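Local coordinates for ATP-dependent RNA helicase HrpB (Escherichia coli, PDB 6EUD), which hydrolyses ATP to ADP and phosphate as a bacterial DExH-box RNA helicase of the DEAH/RHA type, at residues D21-V26 against E173-I178; L27-T32 against A160-D165; A34-W39 against L125-E130; I54-P59 against L99-E104; A63-A68 against V83-R88. One frame throughout, in Å; residues are numbered along the deposited sequence.

Contact 1: residues D21-V26 against E173-I178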
# COMPACT_ATOMS: atom_id res chain seq x y z
N ASP A 21 34.14 0.40 -16.11
CA ASP A 21 34.46 1.19 -17.30
C ASP A 21 33.90 0.56 -18.58
O ASP A 21 34.48 0.71 -19.66
CB ASP A 21 35.98 1.34 -17.43
CG ASP A 21 36.66 1.71 -16.11
OD1 ASP A 21 36.06 2.45 -15.30
OD2 ASP A 21 37.80 1.26 -15.88
N CYS A 22 32.79 -0.16 -18.45
CA CYS A 22 32.19 -0.87 -19.59
C CYS A 22 30.68 -0.66 -19.66
O CYS A 22 30.11 -0.55 -20.75
CB CYS A 22 32.48 -2.37 -19.50
SG CYS A 22 31.59 -3.39 -20.71
N ALA A 23 30.04 -0.60 -18.49
CA ALA A 23 28.59 -0.52 -18.42
C ALA A 23 28.11 0.68 -17.59
O ALA A 23 28.83 1.18 -16.72
CB ALA A 23 28.03 -1.82 -17.86
N PRO A 24 26.88 1.14 -17.86
CA PRO A 24 26.25 2.20 -17.06
C PRO A 24 25.82 1.72 -15.66
O PRO A 24 25.72 2.54 -14.74
CB PRO A 24 25.03 2.60 -17.91
CG PRO A 24 24.74 1.40 -18.74
CD PRO A 24 26.07 0.78 -19.04
N GLN A 25 25.56 0.42 -15.48
CA GLN A 25 25.29 -0.11 -14.15
C GLN A 25 26.17 -1.34 -13.87
O GLN A 25 26.38 -2.18 -14.75
CB GLN A 25 23.81 -0.47 -13.98
CG GLN A 25 22.86 0.68 -14.22
CD GLN A 25 22.63 0.92 -15.70
OE1 GLN A 25 22.69 -0.01 -16.51
NE2 GLN A 25 22.41 2.17 -16.07
N VAL A 26 26.68 -1.42 -12.65
CA VAL A 26 27.43 -2.59 -12.22
C VAL A 26 26.87 -3.11 -10.90
O VAL A 26 26.74 -2.36 -9.93
CB VAL A 26 28.91 -2.28 -12.04
CG1 VAL A 26 29.63 -3.47 -11.43
CG2 VAL A 26 29.53 -1.91 -13.38
N GLU A 173 21.66 -5.91 -18.98
CA GLU A 173 22.91 -5.38 -19.53
C GLU A 173 23.95 -5.16 -18.44
O GLU A 173 25.06 -4.70 -18.71
CB GLU A 173 22.66 -4.05 -20.25
CG GLU A 173 22.24 -2.90 -19.31
CD GLU A 173 20.81 -3.03 -18.79
OE1 GLU A 173 20.03 -3.84 -19.33
OE2 GLU A 173 20.47 -2.32 -17.82
N ALA A 174 23.58 -5.47 -17.20
CA ALA A 174 24.40 -5.10 -16.06
C ALA A 174 25.30 -6.24 -15.60
O ALA A 174 24.82 -7.31 -15.22
CB ALA A 174 23.52 -4.65 -14.92
N PRO A 175 26.62 -6.00 -15.64
CA PRO A 175 27.63 -6.97 -15.19
C PRO A 175 27.47 -7.32 -13.72
O PRO A 175 27.50 -6.43 -12.87
CB PRO A 175 28.95 -6.24 -15.44
CG PRO A 175 28.65 -5.25 -16.49
CD PRO A 175 27.24 -4.80 -16.22
N VAL A 176 27.30 -8.60 -13.43
CA VAL A 176 27.24 -9.07 -12.06
C VAL A 176 28.63 -9.47 -11.59
O VAL A 176 29.30 -10.29 -12.22
CB VAL A 176 26.26 -10.25 -11.90
CG1 VAL A 176 26.14 -10.64 -10.42
CG2 VAL A 176 24.90 -9.90 -12.50
N VAL A 177 29.07 -8.89 -10.49
CA VAL A 177 30.41 -9.13 -9.98
C VAL A 177 30.33 -9.71 -8.58
O VAL A 177 29.91 -9.04 -7.65
CB VAL A 177 31.24 -7.83 -9.98
CG1 VAL A 177 32.54 -8.02 -9.24
CG2 VAL A 177 31.48 -7.35 -11.41
N ILE A 178 30.73 -10.97 -8.43
CA ILE A 178 30.51 -11.69 -7.17
C ILE A 178 31.77 -11.92 -6.34
O ILE A 178 32.73 -12.54 -6.79
CB ILE A 178 29.86 -13.06 -7.42
CG1 ILE A 178 28.52 -12.89 -8.13
CG2 ILE A 178 29.69 -13.80 -6.10
CD1 ILE A 178 27.76 -14.17 -8.37
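Q25 has its CG beside the backbone N (chi1 -58°) and bends again at the next bond, while E173 holds CG between its own N and carbonyl carbon (chi1 67°); together these turns bring the two polar ends to one place. They meet without bonding: Q25 OE1 and E173 OE2 are both acceptors, 3.5 Å apart, and the amide and carboxylate planes stand 84° to each other. Q25 NE2 is instead hydrogen-bonded to Q146, which probably sets how the amide is turned and is consistent with its oxygen lying towards E173.

The tighter part of the contact surrounds the P175 ring. Its CD comes within 3.1 Å of Q25 O and lies 3.5 Å from A23 CB, so CD is the ring atom that meets both the Q25 carbonyl oxygen and the A23 methyl carbon. Further along, V26 CG1 is 3.9 Å from P175 O and makes a looser apolar contact with V177 CG2 at 4.3 Å. No hydrogen bond passes directly between 21-26 and 173-178.

Backbone pairing starts one residue on, where L27 bonds with P175 and V177 as strand 26-29 receives the outermost strand 176-178. V26 itself pairs with L155 and I157 of strand 154-159, and helix 13-20 covers V26, P175 and V177 through L16, A19 and L20.

Contact 2: residues L27-T32 against A160-D165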
# COMPACT_ATOMS: atom_id res chain seq x y z
N LEU A 27 26.53 -4.39 -10.86
CA LEU A 27 26.01 -5.02 -9.65
C LEU A 27 27.10 -5.80 -8.89
O LEU A 27 27.72 -6.71 -9.45
CB LEU A 27 24.83 -5.93 -9.99
CG LEU A 27 24.32 -6.86 -8.90
CD1 LEU A 27 23.94 -6.10 -7.62
CD2 LEU A 27 23.15 -7.70 -9.40
N LEU A 28 27.34 -5.43 -7.64
CA LEU A 28 28.33 -6.13 -6.82
C LEU A 28 27.70 -6.84 -5.63
O LEU A 28 26.94 -6.26 -4.85
CB LEU A 28 29.41 -5.17 -6.30
CG LEU A 28 30.36 -5.78 -5.27
CD1 LEU A 28 31.37 -6.76 -5.90
CD2 LEU A 28 31.07 -4.72 -4.46
N SER A 29 28.05 -8.12 -5.50
CA SER A 29 27.60 -8.96 -4.40
C SER A 29 28.82 -9.42 -3.58
O SER A 29 29.80 -9.91 -4.13
CB SER A 29 26.81 -10.14 -4.95
OG SER A 29 26.51 -11.06 -3.93
N ALA A 30 28.75 -9.23 -2.26
CA ALA A 30 29.85 -9.56 -1.36
C ALA A 30 29.36 -9.54 0.08
O ALA A 30 28.56 -8.67 0.45
CB ALA A 30 31.00 -8.58 -1.55
N PRO A 31 29.84 -10.49 0.92
CA PRO A 31 29.51 -10.52 2.35
C PRO A 31 29.81 -9.18 3.01
O PRO A 31 30.61 -8.41 2.49
CB PRO A 31 30.42 -11.63 2.90
CG PRO A 31 31.49 -11.84 1.85
CD PRO A 31 30.81 -11.54 0.55
N THR A 32 29.17 -8.90 4.14
CA THR A 32 29.21 -7.54 4.67
C THR A 32 30.54 -7.17 5.34
O THR A 32 30.98 -6.02 5.27
CB THR A 32 28.06 -7.32 5.68
OG1 THR A 32 27.98 -5.93 6.03
CG2 THR A 32 28.24 -8.17 6.93
N ALA A 160 24.64 -7.55 -0.21
CA ALA A 160 25.37 -8.49 0.63
C ALA A 160 24.86 -9.93 0.45
O ALA A 160 25.47 -10.87 0.97
CB ALA A 160 25.29 -8.07 2.10
N THR A 161 23.76 -10.10 -0.27
CA THR A 161 23.21 -11.44 -0.48
C THR A 161 23.66 -11.97 -1.81
O THR A 161 23.78 -11.21 -2.77
CB THR A 161 21.67 -11.47 -0.46
OG1 THR A 161 21.17 -10.88 -1.67
CG2 THR A 161 21.14 -10.75 0.79
N LEU A 162 23.89 -13.28 -1.85
CA LEU A 162 24.56 -13.91 -2.98
C LEU A 162 23.91 -13.53 -4.29
O LEU A 162 24.52 -12.80 -5.06
CB LEU A 162 24.59 -15.44 -2.80
CG LEU A 162 25.79 -16.15 -3.44
CD1 LEU A 162 27.01 -15.25 -3.54
CD2 LEU A 162 26.10 -17.39 -2.63
N ASP A 163 22.70 -13.99 -4.56
CA ASP A 163 22.09 -13.59 -5.82
C ASP A 163 20.86 -12.69 -5.68
O ASP A 163 20.12 -12.72 -4.70
CB ASP A 163 21.78 -14.81 -6.68
CG ASP A 163 23.03 -15.65 -6.95
OD1 ASP A 163 24.09 -15.38 -6.34
OD2 ASP A 163 22.99 -16.56 -7.80
N ASN A 164 20.74 -11.74 -6.58
CA ASN A 164 19.67 -10.77 -6.51
C ASN A 164 19.18 -10.78 -7.91
O ASN A 164 19.57 -9.95 -8.71
CB ASN A 164 20.18 -9.38 -6.15
CG ASN A 164 21.53 -9.39 -5.45
OD1 ASN A 164 21.66 -8.88 -4.34
ND2 ASN A 164 22.54 -9.92 -6.12
N ASP A 165 18.35 -11.74 -8.26
CA ASP A 165 17.97 -11.84 -9.66
C ASP A 165 16.62 -11.29 -10.15
O ASP A 165 16.26 -11.63 -11.30
CB ASP A 165 18.18 -13.30 -10.13
CG ASP A 165 17.83 -14.30 -9.08
OD1 ASP A 165 17.74 -13.94 -7.89
OD2 ASP A 165 17.60 -15.46 -9.46
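The start of the P-loop meets the Ser-Ala-Thr motif where A30, first residue of the predicted ATP site, lies against A160. The evidence is a CA-H...O contact: A160 CA is 3.2 Å from A30 O, with an angle of 159° at the hydrogen, and A160 CB also lies near that oxygen, at 3.7 Å. P31 and A160 have the closest CA atoms of the two segments, 4.9 Å apart, which sets the two backbones side by side just after strand 26-29.

S29, last residue of strand 26-29, makes the polar connection. Its OG stands trans to the backbone N (chi1 173°), which carries the hydroxyl over to two successive carbonyls, L162 O at 2.9 Å and T161 O at 3.0 Å. The hydroxyl sits between these two carbonyl oxygens, with one proton for the pair.

S159, A160 and T161 correspond to helicase motif III, which in superfamily 2 enzymes follows a central strand of the first RecA-like domain, here 154-159. Its neighbour in the sheet is strand 26-29, which leads into the P-loop; the contact therefore joins two motifs at the ends of adjacent strands. T161 and A160 also touch H129 of the DEFH box, and T32 OG1 is hydrogen-bonded to S281 within the helicase C-terminal range.

At the other end L27 and N164 pack side chain to side chain, L27 CD2 lying 4.0 Å from N164 ND2. That amide nitrogen is buried here and has no polar partner anywhere in the model.

Contact 3: residues A34-W39 against L125-E130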
# COMPACT_ATOMS: atom_id res chain seq x y z
N ALA A 34 33.36 -8.16 4.43
CA ALA A 34 34.42 -8.34 3.44
C ALA A 34 35.11 -7.02 3.14
O ALA A 34 36.20 -7.00 2.56
CB ALA A 34 33.85 -8.96 2.16
N GLY A 35 34.49 -5.92 3.54
CA GLY A 35 35.09 -4.61 3.37
C GLY A 35 34.58 -3.87 2.15
O GLY A 35 35.21 -2.91 1.69
N LYS A 36 33.45 -4.31 1.61
CA LYS A 36 32.89 -3.69 0.41
C LYS A 36 32.53 -2.23 0.68
O LYS A 36 32.52 -1.41 -0.24
CB LYS A 36 31.66 -4.46 -0.08
CG LYS A 36 30.53 -4.56 0.93
CD LYS A 36 29.30 -5.24 0.33
CE LYS A 36 28.24 -5.51 1.39
NZ LYS A 36 27.82 -4.26 2.06
N SER A 37 32.25 -1.91 1.94
CA SER A 37 31.88 -0.57 2.36
C SER A 37 33.08 0.21 2.92
O SER A 37 33.25 1.41 2.64
CB SER A 37 30.78 -0.65 3.43
OG SER A 37 29.79 -1.60 3.08
N THR A 38 33.90 -0.48 3.70
CA THR A 38 34.98 0.15 4.45
C THR A 38 36.32 0.10 3.73
O THR A 38 37.37 0.38 4.31
CB THR A 38 35.13 -0.51 5.83
OG1 THR A 38 35.22 -1.93 5.67
CG2 THR A 38 33.94 -0.17 6.72
N TRP A 39 36.28 -0.25 2.45
CA TRP A 39 37.51 -0.29 1.68
C TRP A 39 37.25 0.12 0.25
O TRP A 39 37.74 1.16 -0.19
CB TRP A 39 38.13 -1.69 1.72
CG TRP A 39 39.53 -1.72 1.20
CD1 TRP A 39 40.65 -1.29 1.85
CD2 TRP A 39 39.98 -2.24 -0.06
NE1 TRP A 39 41.76 -1.49 1.08
CE2 TRP A 39 41.38 -2.08 -0.10
CE3 TRP A 39 39.33 -2.82 -1.16
CZ2 TRP A 39 42.15 -2.47 -1.21
CZ3 TRP A 39 40.11 -3.21 -2.26
CH2 TRP A 39 41.49 -3.04 -2.27
N LEU A 125 25.05 2.52 -4.32
CA LEU A 125 23.92 2.19 -3.47
C LEU A 125 24.25 0.98 -2.61
O LEU A 125 24.20 -0.16 -3.08
CB LEU A 125 22.66 1.93 -4.30
CG LEU A 125 22.23 3.02 -5.28
CD1 LEU A 125 20.99 2.58 -6.02
CD2 LEU A 125 21.97 4.31 -4.54
N ASP A 126 24.56 1.22 -1.34
CA ASP A 126 25.03 0.16 -0.47
C ASP A 126 23.87 -0.53 0.27
O ASP A 126 22.81 0.05 0.42
CB ASP A 126 26.06 0.72 0.52
CG ASP A 126 26.93 -0.35 1.12
OD1 ASP A 126 27.43 -0.14 2.24
OD2 ASP A 126 27.11 -1.41 0.48
N GLU A 127 24.11 -1.76 0.72
CA GLU A 127 23.11 -2.58 1.40
C GLU A 127 21.81 -2.62 0.62
O GLU A 127 20.73 -2.51 1.19
CB GLU A 127 22.88 -2.06 2.82
CG GLU A 127 24.17 -1.76 3.59
CD GLU A 127 25.05 -3.00 3.79
OE1 GLU A 127 24.50 -4.11 3.97
OE2 GLU A 127 26.29 -2.86 3.77
N PHE A 128 21.91 -2.81 -0.69
CA PHE A 128 20.73 -2.75 -1.55
C PHE A 128 19.73 -3.89 -1.30
O PHE A 128 18.54 -3.76 -1.59
CB PHE A 128 21.13 -2.77 -3.03
CG PHE A 128 19.99 -2.45 -3.95
CD1 PHE A 128 19.26 -3.46 -4.56
CD2 PHE A 128 19.61 -1.13 -4.17
CE1 PHE A 128 18.17 -3.16 -5.38
CE2 PHE A 128 18.54 -0.83 -4.99
CZ PHE A 128 17.82 -1.85 -5.59
N HIS A 129 20.22 -5.00 -0.78
CA HIS A 129 19.39 -6.16 -0.50
C HIS A 129 18.27 -5.88 0.52
O HIS A 129 17.32 -6.65 0.62
CB HIS A 129 20.26 -7.29 0.02
CG HIS A 129 21.01 -6.92 1.25
ND1 HIS A 129 22.23 -6.28 1.21
CD2 HIS A 129 20.69 -7.03 2.56
CE1 HIS A 129 22.64 -6.04 2.44
NE2 HIS A 129 21.73 -6.49 3.28
N GLU A 130 18.40 -4.78 1.27
CA GLU A 130 17.42 -4.42 2.29
C GLU A 130 16.17 -3.84 1.66
O GLU A 130 15.12 -3.74 2.30
CB GLU A 130 18.00 -3.42 3.30
CG GLU A 130 19.06 -4.04 4.22
CD GLU A 130 19.56 -3.07 5.29
OE1 GLU A 130 19.82 -3.52 6.42
OE2 GLU A 130 19.70 -1.87 5.00
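K36 and S37 of the P-loop (Walker A, helicase motif I) face D126 and E127 of the DEFH box (Walker B, motif II): the K36 side chain crosses those of D126 and E127 obliquely, while S37 OG is hydrogen-bonded to D126 alone of the two acids. The K36 chain runs extended through CE and then bends at its last torsion (chi4 58°), directing NZ at E127. The K36 NZ to E127 OE2 distance of 2.7 Å makes this the closer salt bridge; K36 NZ to D126 OD2 is longer, 3.3 Å, and its hydrogen bond is weak.

D126 uses its two oxygens separately. While OD2 turns to the lysine, S37 OG donates to D126 OD1 at 2.9 Å, approaching on the syn side and 19° out of the carboxylate plane. D126 is thus held firmly by the serine and more loosely by the lysine, which probably limits the rotation of its carboxylate.

In related NTPases the P-loop lysine contacts nucleotide phosphates, and the serine and first acid take part in magnesium binding; this network is consistent with such a site. H129 of the same box is hydrogen-bonded to T280, in the C-terminal helicase range. Within the P-loop, K36 NZ also lies 3.5 Å from S37 OG, a weak hydrogen bond.

Contact 4: residues I54-P59 against L99-E104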
# COMPACT_ATOMS: atom_id res chain seq x y z
N ILE A 54 32.15 10.70 -5.92
CA ILE A 54 31.43 9.44 -5.73
C ILE A 54 30.49 9.56 -4.54
O ILE A 54 30.91 9.99 -3.46
CB ILE A 54 32.38 8.26 -5.48
CG1 ILE A 54 33.41 8.15 -6.60
CG2 ILE A 54 31.58 6.97 -5.32
CD1 ILE A 54 34.46 7.08 -6.34
N ILE A 55 29.23 9.18 -4.73
CA ILE A 55 28.27 9.23 -3.63
C ILE A 55 27.98 7.82 -3.11
O ILE A 55 27.76 6.89 -3.90
CB ILE A 55 26.94 9.87 -4.05
CG1 ILE A 55 27.18 11.19 -4.80
CG2 ILE A 55 26.08 10.11 -2.83
CD1 ILE A 55 27.73 12.30 -3.94
N LEU A 56 27.99 7.68 -1.79
CA LEU A 56 27.75 6.39 -1.15
C LEU A 56 26.54 6.46 -0.22
O LEU A 56 26.64 6.98 0.90
CB LEU A 56 28.98 5.94 -0.37
CG LEU A 56 28.87 4.59 0.35
CD1 LEU A 56 28.59 3.48 -0.65
CD2 LEU A 56 30.13 4.31 1.13
N LEU A 57 25.40 5.94 -0.70
CA LEU A 57 24.16 5.90 0.07
C LEU A 57 24.18 4.79 1.09
O LEU A 57 24.51 3.65 0.76
CB LEU A 57 22.94 5.73 -0.85
CG LEU A 57 21.59 5.56 -0.12
CD1 LEU A 57 21.24 6.83 0.65
CD2 LEU A 57 20.45 5.20 -1.08
N GLU A 58 23.82 5.11 2.33
CA GLU A 58 23.70 4.11 3.39
C GLU A 58 22.28 4.14 3.95
O GLU A 58 21.68 5.19 4.04
CB GLU A 58 24.73 4.36 4.49
CG GLU A 58 26.19 4.27 4.01
CD GLU A 58 26.60 2.85 3.63
OE1 GLU A 58 25.99 1.90 4.18
OE2 GLU A 58 27.53 2.69 2.81
N PRO A 59 21.74 2.97 4.34
CA PRO A 59 20.32 2.85 4.69
C PRO A 59 19.94 3.59 5.96
O PRO A 59 18.85 4.13 6.03
CB PRO A 59 20.14 1.35 4.88
CG PRO A 59 21.51 0.86 5.32
CD PRO A 59 22.50 1.72 4.59
N LEU A 99 34.40 11.86 -1.94
CA LEU A 99 33.55 10.73 -1.58
C LEU A 99 32.63 11.14 -0.44
O LEU A 99 33.08 11.35 0.69
CB LEU A 99 34.41 9.52 -1.19
CG LEU A 99 33.80 8.14 -0.93
CD1 LEU A 99 33.28 8.01 0.50
CD2 LEU A 99 32.71 7.83 -1.92
N GLU A 100 31.34 11.26 -0.74
CA GLU A 100 30.36 11.61 0.28
C GLU A 100 29.51 10.40 0.64
O GLU A 100 29.09 9.63 -0.23
CB GLU A 100 29.49 12.78 -0.22
CG GLU A 100 30.28 14.06 -0.46
CD GLU A 100 29.43 15.22 -0.94
OE1 GLU A 100 28.23 15.01 -1.24
OE2 GLU A 100 29.94 16.36 -1.01
N VAL A 101 29.28 10.21 1.94
CA VAL A 101 28.49 9.08 2.43
C VAL A 101 27.18 9.61 3.00
O VAL A 101 27.14 10.10 4.12
CB VAL A 101 29.24 8.28 3.52
CG1 VAL A 101 28.45 7.03 3.89
CG2 VAL A 101 30.64 7.90 3.05
N VAL A 102 26.11 9.48 2.22
CA VAL A 102 24.84 10.12 2.55
C VAL A 102 23.80 9.12 3.05
O VAL A 102 23.94 7.91 2.86
CB VAL A 102 24.29 10.87 1.32
CG1 VAL A 102 25.32 11.86 0.80
CG2 VAL A 102 23.90 9.89 0.22
N THR A 103 22.75 9.65 3.69
CA THR A 103 21.63 8.85 4.19
C THR A 103 20.42 9.71 4.54
O THR A 103 20.46 10.93 4.41
CB THR A 103 22.00 8.08 5.44
OG1 THR A 103 20.86 7.31 5.87
CG2 THR A 103 22.37 9.06 6.55
N GLU A 104 19.35 9.06 5.00
CA GLU A 104 18.13 9.74 5.43
C GLU A 104 17.52 10.67 4.37
O GLU A 104 17.13 11.81 4.69
CB GLU A 104 18.40 10.54 6.70
CG GLU A 104 18.70 9.68 7.90
CD GLU A 104 19.02 10.48 9.14
OE1 GLU A 104 18.58 10.07 10.22
OE2 GLU A 104 19.72 11.51 9.03
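Backbone hydrogen bonds define the pairing of I54-L57 with L99-V102 as parallel, the short strand axes lying 21° apart. E100 N donates to I54 O at 3.0 Å, and L56 N answers to E100 O at 2.7 Å. Next come V102 N to L56 O at 2.9 Å and E58 N to V102 O, also 2.9 Å. Three of the four acceptors are met almost head-on; V102 N instead stands above the carbonyl plane of L56, 40° out of it.

One side-chain bond extends the ladder. T103 carries OG1 trans to the backbone N (chi1 -179°), and this hydroxyl donates to E58 O at 2.9 Å.

Apolar contacts fall on both faces of the sheet. On the face of I54, L56, L99 and V101, L99 CD2 lies 3.6 Å from I54 CB, and L56 and V101 run side by side in the same direction. On the other face I55 CG2 meets V102 CG2 at 3.8 Å. I55 also runs alongside E100, whose carboxylate is salt-bridged to R86. Beyond the ladder, E58 CG rests on V101 CG1 at 3.6 Å.

The alternating bonds hold the parallel register from I54-L99 through to the E58 N to V102 O bond. That places E58-P59, at the start of helicase motif Ia, beside T103-E104 of motif Ib; in relatives both motifs contribute to the RNA-binding surface.

Contact 5: residues A63-A68 against V83-R88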
# COMPACT_ATOMS: atom_id res chain seq x y z
N ALA A 63 24.78 3.46 10.19
CA ALA A 63 25.62 2.80 9.21
C ALA A 63 26.50 3.82 8.50
O ALA A 63 27.69 3.58 8.28
CB ALA A 63 24.77 2.05 8.19
N ALA A 64 25.90 4.96 8.17
CA ALA A 64 26.49 5.96 7.29
C ALA A 64 27.75 6.58 7.87
O ALA A 64 28.66 6.94 7.12
CB ALA A 64 25.48 7.05 6.97
N ARG A 65 27.80 6.74 9.18
CA ARG A 65 28.93 7.43 9.76
C ARG A 65 29.98 6.42 10.21
O ARG A 65 31.13 6.76 10.41
CB ARG A 65 28.49 8.35 10.89
CG ARG A 65 29.62 9.18 11.48
CD ARG A 65 29.13 10.14 12.54
NE ARG A 65 27.84 9.74 13.07
CZ ARG A 65 27.67 9.14 14.24
NH1 ARG A 65 28.72 8.85 15.01
NH2 ARG A 65 26.45 8.80 14.64
N ASN A 66 29.59 5.16 10.32
CA ASN A 66 30.57 4.09 10.48
C ASN A 66 31.45 3.98 9.25
O ASN A 66 32.67 3.92 9.36
CB ASN A 66 29.88 2.76 10.76
CG ASN A 66 29.60 2.55 12.22
OD1 ASN A 66 30.26 3.15 13.08
ND2 ASN A 66 28.62 1.72 12.53
N VAL A 67 30.82 3.98 8.08
CA VAL A 67 31.55 3.86 6.81
C VAL A 67 32.47 5.06 6.53
O VAL A 67 33.63 4.88 6.16
CB VAL A 67 30.56 3.70 5.64
CG1 VAL A 67 31.30 3.43 4.35
CG2 VAL A 67 29.60 2.57 5.94
N ALA A 68 31.94 6.27 6.71
CA ALA A 68 32.67 7.52 6.46
C ALA A 68 33.85 7.72 7.41
O ALA A 68 34.91 8.18 6.99
CB ALA A 68 31.73 8.70 6.56
N VAL A 83 36.87 12.25 2.58
CA VAL A 83 35.71 11.38 2.74
C VAL A 83 34.77 12.15 3.63
O VAL A 83 35.15 12.54 4.74
CB VAL A 83 36.04 10.01 3.37
CG1 VAL A 83 34.76 9.19 3.59
CG2 VAL A 83 37.05 9.25 2.52
N GLY A 84 33.57 12.40 3.14
CA GLY A 84 32.60 13.16 3.89
C GLY A 84 31.29 12.40 4.03
O GLY A 84 31.13 11.31 3.49
N TYR A 85 30.36 13.00 4.78
CA TYR A 85 29.04 12.42 4.97
C TYR A 85 27.99 13.54 5.04
O TYR A 85 28.31 14.69 5.35
CB TYR A 85 29.01 11.54 6.24
CG TYR A 85 29.21 12.29 7.55
CD1 TYR A 85 28.15 12.95 8.17
CD2 TYR A 85 30.45 12.34 8.17
CE1 TYR A 85 28.33 13.64 9.36
CE2 TYR A 85 30.64 13.02 9.36
CZ TYR A 85 29.57 13.67 9.95
OH TYR A 85 29.74 14.36 11.13
N ARG A 86 26.73 13.19 4.73
CA ARG A 86 25.59 14.10 4.88
C ARG A 86 24.41 13.37 5.51
O ARG A 86 24.12 12.22 5.16
CB ARG A 86 25.18 14.68 3.53
CG ARG A 86 26.21 15.55 2.87
CD ARG A 86 25.72 16.01 1.51
NE ARG A 86 26.80 16.67 0.77
CZ ARG A 86 27.08 17.96 0.87
NH1 ARG A 86 26.36 18.72 1.67
NH2 ARG A 86 28.08 18.48 0.17
N MET A 87 23.70 14.03 6.42
CA MET A 87 22.53 13.44 7.06
C MET A 87 21.33 14.39 7.03
O MET A 87 21.42 15.49 6.47
CB MET A 87 22.86 13.03 8.50
CG MET A 87 23.77 11.82 8.63
SD MET A 87 25.21 12.06 9.71
CE MET A 87 24.43 12.71 11.19
N ARG A 88 20.22 13.98 7.65
CA ARG A 88 19.01 14.80 7.66
C ARG A 88 19.18 16.09 8.47
O ARG A 88 18.50 17.09 8.21
CB ARG A 88 17.82 14.00 8.21
CG ARG A 88 16.49 14.73 8.09
CD ARG A 88 15.31 13.79 8.25
NE ARG A 88 14.89 13.68 9.64
CZ ARG A 88 13.82 12.99 10.05
NH1 ARG A 88 13.06 12.35 9.16
NH2 ARG A 88 13.52 12.93 11.34
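Within the two segments the firm polar bond is V67 N to A63 O, 3.2 Å, in the helix that carries A68 and R65 against V83 and Y85. No hydrogen bond crosses the contact; methyl and methylene groups meet one another and backbone carbonyls.

A68 lies over the strand. Its methyl carbon CB is 3.9 Å from Y85 CB and 4.1 Å from G84 O, so the small side chain sits above the backbone between two larger residues. V83 reaches A68 from the other end: its CG1 comes within 3.6 Å of A68 O, a methyl group against a helix carbonyl. For Y85, chi1 of 65° sets CG between the backbone N and the carbonyl carbon, and the ring rises beside the helix, CD2 lying 4.2 Å from A68 CB. R65 approaches the same ring obliquely with its aliphatic part, R65 CD being 4.4 Å from Y85 CZ.

The short axes are 8.3 Å apart and run nearly opposite, at 169°. The R86 side chain leaves the strand on the side away from the helix, while G84 pairs with L99 and V101 of strand 99-102.

Strand 53-57, helix 61-74 and strand 83-87 follow one another, and the two strands are parallel with 99-102 between them: a beta-alpha-beta crossover of the kind from which RecA-like helicase domains are built.

All five contacts lie in the first RecA-like domain and nest without crossing. Contact 1 closes the widest loop, from the lead-in to strand 26-29 out to edge strand 176-178. Inside it, contact 2 joins the end of strand 26-29 to the loop after strand 154-159, and contact 3 ties the following P-loop residues to the DEFH box after strand 120-125. Contact 4 then pairs strands 53-57 and 99-102, enclosing contact 5, where helix 61-74 packs on strand 83-87. Contacts 1 and 2 share neighbouring strands, as do 4 and 5; H129 packs on A160 between contacts 3 and 2, and D126 N is probably bonded to L57 O between contacts 3 and 4.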